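PDB 2ZUX: YesW protein from Bacillus subtilis, which cleaves the rhamnogalacturonan backbone of plant cell-wall pectin by endo-type elimination, requiring calcium or manganese for activity. Local coordinates for residues Ala2-Ala14 and Tyr539-Ile551. Residues are numbered along the deposited sequence; the frame is centred on the assembly and turned at random.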
loop_
_atom_site.group_PDB
_atom_site.type_symbol
_atom_site.label_atom_id
_atom_site.label_comp_id
_atom_site.label_asym_id
_atom_site.label_seq_id
_atom_site.Cartn_x
_atom_site.Cartn_y
_atom_site.Cartn_z
ATOM N N ALA A 2 7.621 -21.556 -5.084
ATOM C CA ALA A 2 7.576 -20.254 -5.813
ATOM C C ALA A 2 6.188 -19.631 -5.730
ATOM O O ALA A 2 5.183 -20.341 -5.793
ATOM C CB ALA A 2 7.976 -20.457 -7.267
ATOM N N ARG A 3 6.149 -18.305 -5.588
ATOM C CA ARG A 3 4.895 -17.553 -5.488
ATOM C C ARG A 3 4.472 -16.958 -6.814
ATOM O O ARG A 3 5.304 -16.464 -7.574
ATOM C CB ARG A 3 5.039 -16.384 -4.515
ATOM C CG ARG A 3 5.144 -16.765 -3.090
ATOM C CD ARG A 3 5.009 -15.538 -2.231
ATOM N NE ARG A 3 4.984 -15.938 -0.844
ATOM C CZ ARG A 3 4.390 -15.255 0.124
ATOM N NH1 ARG A 3 3.771 -14.110 -0.145
ATOM N NH2 ARG A 3 4.422 -15.732 1.355
ATOM N N GLN A 4 3.166 -16.958 -7.061
ATOM C CA GLN A 4 2.604 -16.200 -8.162
ATOM C C GLN A 4 2.920 -14.713 -7.981
ATOM O O GLN A 4 2.616 -14.139 -6.931
ATOM C CB GLN A 4 1.093 -16.404 -8.217
ATOM C CG GLN A 4 0.407 -15.634 -9.325
ATOM C CD GLN A 4 -1.071 -15.422 -9.044
ATOM O OE1 GLN A 4 -1.833 -16.377 -8.881
ATOM N NE2 GLN A 4 -1.480 -14.160 -8.959
ATOM N N MET A 5 3.553 -14.104 -8.976
ATOM C CA MET A 5 3.764 -12.649 -8.999
ATOM C C MET A 5 3.467 -12.134 -10.408
ATOM O O MET A 5 3.235 -12.925 -11.323
ATOM C CB MET A 5 5.177 -12.276 -8.523
ATOM C CG MET A 5 5.468 -12.729 -7.083
ATOM S SD MET A 5 4.498 -11.904 -5.778
ATOM C CE MET A 5 5.529 -10.470 -5.446
ATOM N N GLU A 6 3.465 -10.819 -10.590
ATOM C CA GLU A 6 3.005 -10.227 -11.845
ATOM C C GLU A 6 4.046 -10.306 -12.940
ATOM O O GLU A 6 5.224 -10.064 -12.712
ATOM C CB GLU A 6 2.594 -8.771 -11.622
ATOM C CG GLU A 6 1.279 -8.647 -10.856
ATOM C CD GLU A 6 1.191 -7.422 -9.954
ATOM O OE1 GLU A 6 2.237 -6.951 -9.453
ATOM O OE2 GLU A 6 0.053 -6.956 -9.721
ATOM N N ALA A 7 3.589 -10.634 -14.143
ATOM C CA ALA A 7 4.417 -10.471 -15.333
ATOM C C ALA A 7 4.481 -8.985 -15.656
ATOM O O ALA A 7 3.481 -8.381 -16.056
ATOM C CB ALA A 7 3.843 -11.271 -16.502
ATOM N N LEU A 8 5.647 -8.389 -15.437
ATOM C CA LEU A 8 5.835 -6.957 -15.623
ATOM C C LEU A 8 6.660 -6.685 -16.862
ATOM O O LEU A 8 7.555 -7.468 -17.213
ATOM C CB LEU A 8 6.496 -6.332 -14.385
ATOM C CG LEU A 8 5.649 -6.320 -13.101
ATOM C CD1 LEU A 8 6.435 -5.732 -11.937
ATOM C CD2 LEU A 8 4.315 -5.580 -13.270
ATOM N N ASN A 9 6.354 -5.579 -17.534
ATOM C CA ASN A 9 7.184 -5.147 -18.650
ATOM C C ASN A 9 8.450 -4.470 -18.109
ATOM O O ASN A 9 8.708 -4.506 -16.905
ATOM C CB ASN A 9 6.384 -4.308 -19.670
ATOM C CG ASN A 9 6.079 -2.887 -19.196
ATOM O OD1 ASN A 9 6.562 -2.432 -18.153
ATOM N ND2 ASN A 9 5.281 -2.171 -19.988
ATOM N N ARG A 10 9.246 -3.858 -18.973
ATOM C CA ARG A 10 10.532 -3.324 -18.545
ATOM C C ARG A 10 10.389 -2.116 -17.612
ATOM O O ARG A 10 11.334 -1.760 -16.901
ATOM C CB ARG A 10 11.381 -2.993 -19.778
ATOM C CG ARG A 10 12.831 -2.599 -19.507
ATOM C CD ARG A 10 13.541 -3.579 -18.580
ATOM N NE ARG A 10 13.687 -4.904 -19.174
ATOM C CZ ARG A 10 14.150 -5.976 -18.535
ATOM N NH1 ARG A 10 14.509 -5.899 -17.258
ATOM N NH2 ARG A 10 14.262 -7.132 -19.177
ATOM N N GLY A 11 9.210 -1.499 -17.602
ATOM C CA GLY A 11 8.971 -0.311 -16.782
ATOM C C GLY A 11 9.862 0.852 -17.180
ATOM O O GLY A 11 10.169 1.719 -16.368
ATOM N N LEU A 12 10.288 0.870 -18.442
ATOM C CA LEU A 12 11.209 1.889 -18.927
ATOM C C LEU A 12 10.593 3.285 -18.829
ATOM O O LEU A 12 9.446 3.488 -19.230
ATOM C CB LEU A 12 11.642 1.577 -20.369
ATOM C CG LEU A 12 12.697 2.486 -20.992
ATOM C CD1 LEU A 12 14.012 2.385 -20.243
ATOM C CD2 LEU A 12 12.891 2.105 -22.453
ATOM N N VAL A 13 11.356 4.223 -18.278
ATOM C CA VAL A 13 10.936 5.617 -18.158
ATOM C C VAL A 13 12.108 6.526 -18.536
ATOM O O VAL A 13 13.268 6.190 -18.279
ATOM C CB VAL A 13 10.389 5.928 -16.722
ATOM C CG1 VAL A 13 11.505 5.981 -15.688
ATOM C CG2 VAL A 13 9.593 7.222 -16.706
ATOM N N ALA A 14 11.801 7.652 -19.177
ATOM C CA ALA A 14 12.800 8.628 -19.588
ATOM C C ALA A 14 12.295 10.008 -19.220
ATOM O O ALA A 14 11.153 10.360 -19.532
ATOM C CB ALA A 14 13.067 8.537 -21.087
ATOM N N TYR A 539 16.129 -5.720 -7.462
ATOM C CA TYR A 539 14.920 -6.212 -8.110
ATOM C C TYR A 539 13.772 -5.249 -7.879
ATOM O O TYR A 539 13.642 -4.671 -6.797
ATOM C CB TYR A 539 14.541 -7.592 -7.581
ATOM C CG TYR A 539 15.473 -8.670 -8.072
ATOM C CD1 TYR A 539 15.434 -9.082 -9.395
ATOM C CD2 TYR A 539 16.402 -9.266 -7.217
ATOM C CE1 TYR A 539 16.289 -10.060 -9.862
ATOM C CE2 TYR A 539 17.269 -10.251 -7.684
ATOM C CZ TYR A 539 17.203 -10.639 -9.004
ATOM O OH TYR A 539 18.055 -11.616 -9.478
ATOM N N THR A 540 12.932 -5.074 -8.896
ATOM C CA THR A 540 11.767 -4.217 -8.734
ATOM C C THR A 540 11.033 -4.605 -7.450
ATOM O O THR A 540 10.849 -5.787 -7.145
ATOM C CB THR A 540 10.834 -4.234 -9.966
ATOM O OG1 THR A 540 9.725 -3.359 -9.710
ATOM C CG2 THR A 540 10.297 -5.631 -10.270
ATOM N N LEU A 541 10.644 -3.598 -6.677
ATOM C CA LEU A 541 10.091 -3.868 -5.352
ATOM C C LEU A 541 8.749 -4.591 -5.420
ATOM O O LEU A 541 8.366 -5.286 -4.483
ATOM C CB LEU A 541 10.003 -2.578 -4.536
ATOM C CG LEU A 541 11.299 -1.767 -4.412
ATOM C CD1 LEU A 541 11.080 -0.561 -3.500
ATOM C CD2 LEU A 541 12.467 -2.641 -3.911
ATOM N N MET A 542 8.062 -4.463 -6.554
ATOM C CA MET A 542 6.794 -5.144 -6.763
ATOM C C MET A 542 6.970 -6.651 -6.944
ATOM O O MET A 542 5.982 -7.388 -6.987
ATOM C CB MET A 542 6.052 -4.530 -7.951
ATOM C CG MET A 542 5.645 -3.084 -7.703
ATOM S SD MET A 542 4.598 -2.798 -6.262
ATOM C CE MET A 542 2.976 -2.895 -7.037
ATOM N N HIS A 543 8.221 -7.109 -7.060
ATOM C CA HIS A 543 8.517 -8.545 -7.069
ATOM C C HIS A 543 9.011 -9.056 -5.711
ATOM O O HIS A 543 9.413 -10.218 -5.585
ATOM C CB HIS A 543 9.530 -8.892 -8.161
ATOM C CG HIS A 543 8.954 -8.967 -9.540
ATOM N ND1 HIS A 543 7.608 -9.099 -9.808
ATOM C CD2 HIS A 543 9.579 -8.989 -10.739
ATOM C CE1 HIS A 543 7.428 -9.167 -11.117
ATOM N NE2 HIS A 543 8.612 -9.118 -11.700
ATOM N N ASP A 544 8.993 -8.192 -4.697
ATOM C CA ASP A 544 9.252 -8.640 -3.337
ATOM C C ASP A 544 7.938 -9.064 -2.683
ATOM O O ASP A 544 6.964 -8.329 -2.757
ATOM C CB ASP A 544 9.894 -7.543 -2.499
ATOM C CG ASP A 544 10.148 -7.998 -1.081
ATOM O OD1 ASP A 544 11.096 -8.789 -0.884
ATOM O OD2 ASP A 544 9.385 -7.607 -0.171
ATOM N N PRO A 545 7.905 -10.248 -2.032
ATOM C CA PRO A 545 6.656 -10.776 -1.471
ATOM C C PRO A 545 5.999 -9.989 -0.339
ATOM O O PRO A 545 4.820 -10.205 -0.107
ATOM C CB PRO A 545 7.056 -12.177 -0.983
ATOM C CG PRO A 545 8.530 -12.103 -0.778
ATOM C CD PRO A 545 9.017 -11.210 -1.874
ATOM N N VAL A 546 6.732 -9.135 0.379
ATOM C CA VAL A 546 6.141 -8.301 1.438
ATOM C C VAL A 546 5.828 -6.893 0.913
ATOM O O VAL A 546 4.775 -6.314 1.243
ATOM C CB VAL A 546 7.059 -8.246 2.697
ATOM C CG1 VAL A 546 6.580 -7.208 3.698
ATOM C CG2 VAL A 546 7.108 -9.610 3.351
ATOM N N TYR A 547 6.724 -6.339 0.102
ATOM C CA TYR A 547 6.493 -5.019 -0.467
ATOM C C TYR A 547 5.238 -5.012 -1.336
ATOM O O TYR A 547 4.402 -4.113 -1.226
ATOM C CB TYR A 547 7.709 -4.556 -1.271
ATOM C CG TYR A 547 7.599 -3.125 -1.750
ATOM C CD1 TYR A 547 8.191 -2.088 -1.046
ATOM C CD2 TYR A 547 6.898 -2.824 -2.913
ATOM C CE1 TYR A 547 8.078 -0.766 -1.485
ATOM C CE2 TYR A 547 6.776 -1.521 -3.362
ATOM C CZ TYR A 547 7.373 -0.507 -2.654
ATOM O OH TYR A 547 7.240 0.773 -3.133
ATOM N N ARG A 548 5.107 -6.000 -2.219
ATOM C CA ARG A 548 3.959 -6.031 -3.130
ATOM C C ARG A 548 2.654 -6.064 -2.351
ATOM O O ARG A 548 1.662 -5.423 -2.721
ATOM C CB ARG A 548 4.041 -7.235 -4.077
ATOM C CG ARG A 548 2.841 -7.397 -5.020
ATOM C CD ARG A 548 2.747 -6.189 -5.922
ATOM N NE ARG A 548 1.560 -6.128 -6.784
ATOM C CZ ARG A 548 0.417 -5.520 -6.464
ATOM N NH1 ARG A 548 0.240 -4.993 -5.253
ATOM N NH2 ARG A 548 -0.573 -5.479 -7.351
ATOM N N LEU A 549 2.645 -6.840 -1.274
ATOM C CA LEU A 549 1.461 -6.927 -0.428
ATOM C C LEU A 549 1.203 -5.617 0.309
ATOM O O LEU A 549 0.049 -5.251 0.507
ATOM C CB LEU A 549 1.553 -8.111 0.543
ATOM C CG LEU A 549 1.714 -9.469 -0.155
ATOM C CD1 LEU A 549 1.798 -10.575 0.885
ATOM C CD2 LEU A 549 0.584 -9.743 -1.134
ATOM N N GLY A 550 2.270 -4.920 0.697
ATOM C CA GLY A 550 2.150 -3.581 1.286
ATOM C C GLY A 550 1.488 -2.571 0.361
ATOM O O GLY A 550 0.689 -1.734 0.807
ATOM N N ILE A 551 1.778 -2.665 -0.932
ATOM C CA ILE A 551 1.131 -1.767 -1.887
ATOM C C ILE A 551 -0.365 -2.086 -1.943
ATOM O O ILE A 551 -1.194 -1.175 -1.965
ATOM C CB ILE A 551 1.794 -1.821 -3.278
ATOM C CG1 ILE A 551 3.275 -1.426 -3.176
ATOM C CG2 ILE A 551 1.039 -0.927 -4.260
ATOM C CD1 ILE A 551 3.562 -0.138 -2.399
HETATM O O HOH W 1 3.624 -12.003 -2.224
HETATM O O HOH W 2 4.000 -8.728 -8.468
HETATM O O HOH W 3 8.077 -9.713 -14.891
#
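Glu6 and Arg548 form a side-on salt bridge, the carboxylate meeting the guanidinium edge with the two planes 34° apart. Arg548 NE donates to Glu6 OE1 and NH2 to Glu6 OE2 (2.9 Å each), both on the syn side but tilted out of the carboxylate plane; a bend at chi2 (62°) turns the arginine toward the acid. Met542 CE lies over one guanidinium face. Glu6 OE1 also accepts from Tyr128 and from a water that bridges to Met542 O. The tight part lies beside this pair: the folded Met5 chain sets CE 3.5 Å from Met542 O and 3.8 Å from Arg548 CB, while Leu8 CD1 approaches His543 CE1 obliquely at 3.7 Å. Toward the partly exposed end packing thins. Arg3, whose charge is paired with Asp339, lays its guanidinium over Pro545 CB (NH1 to CB 3.9 Å), and a water links Arg3 NH1 to Pro545 O. A leucine in place of Arg548 would probably leave the Glu6 carboxylate without its positive mate, held by Tyr128 and water. Residues 2-14, running into strand 13-17, thus join the propeller domain's 3-10 segment 541-543 and helix 547-553; the two-nitrogen grip, with Tyr128 and water on OE1, probably fixes the carboxylate's orientation.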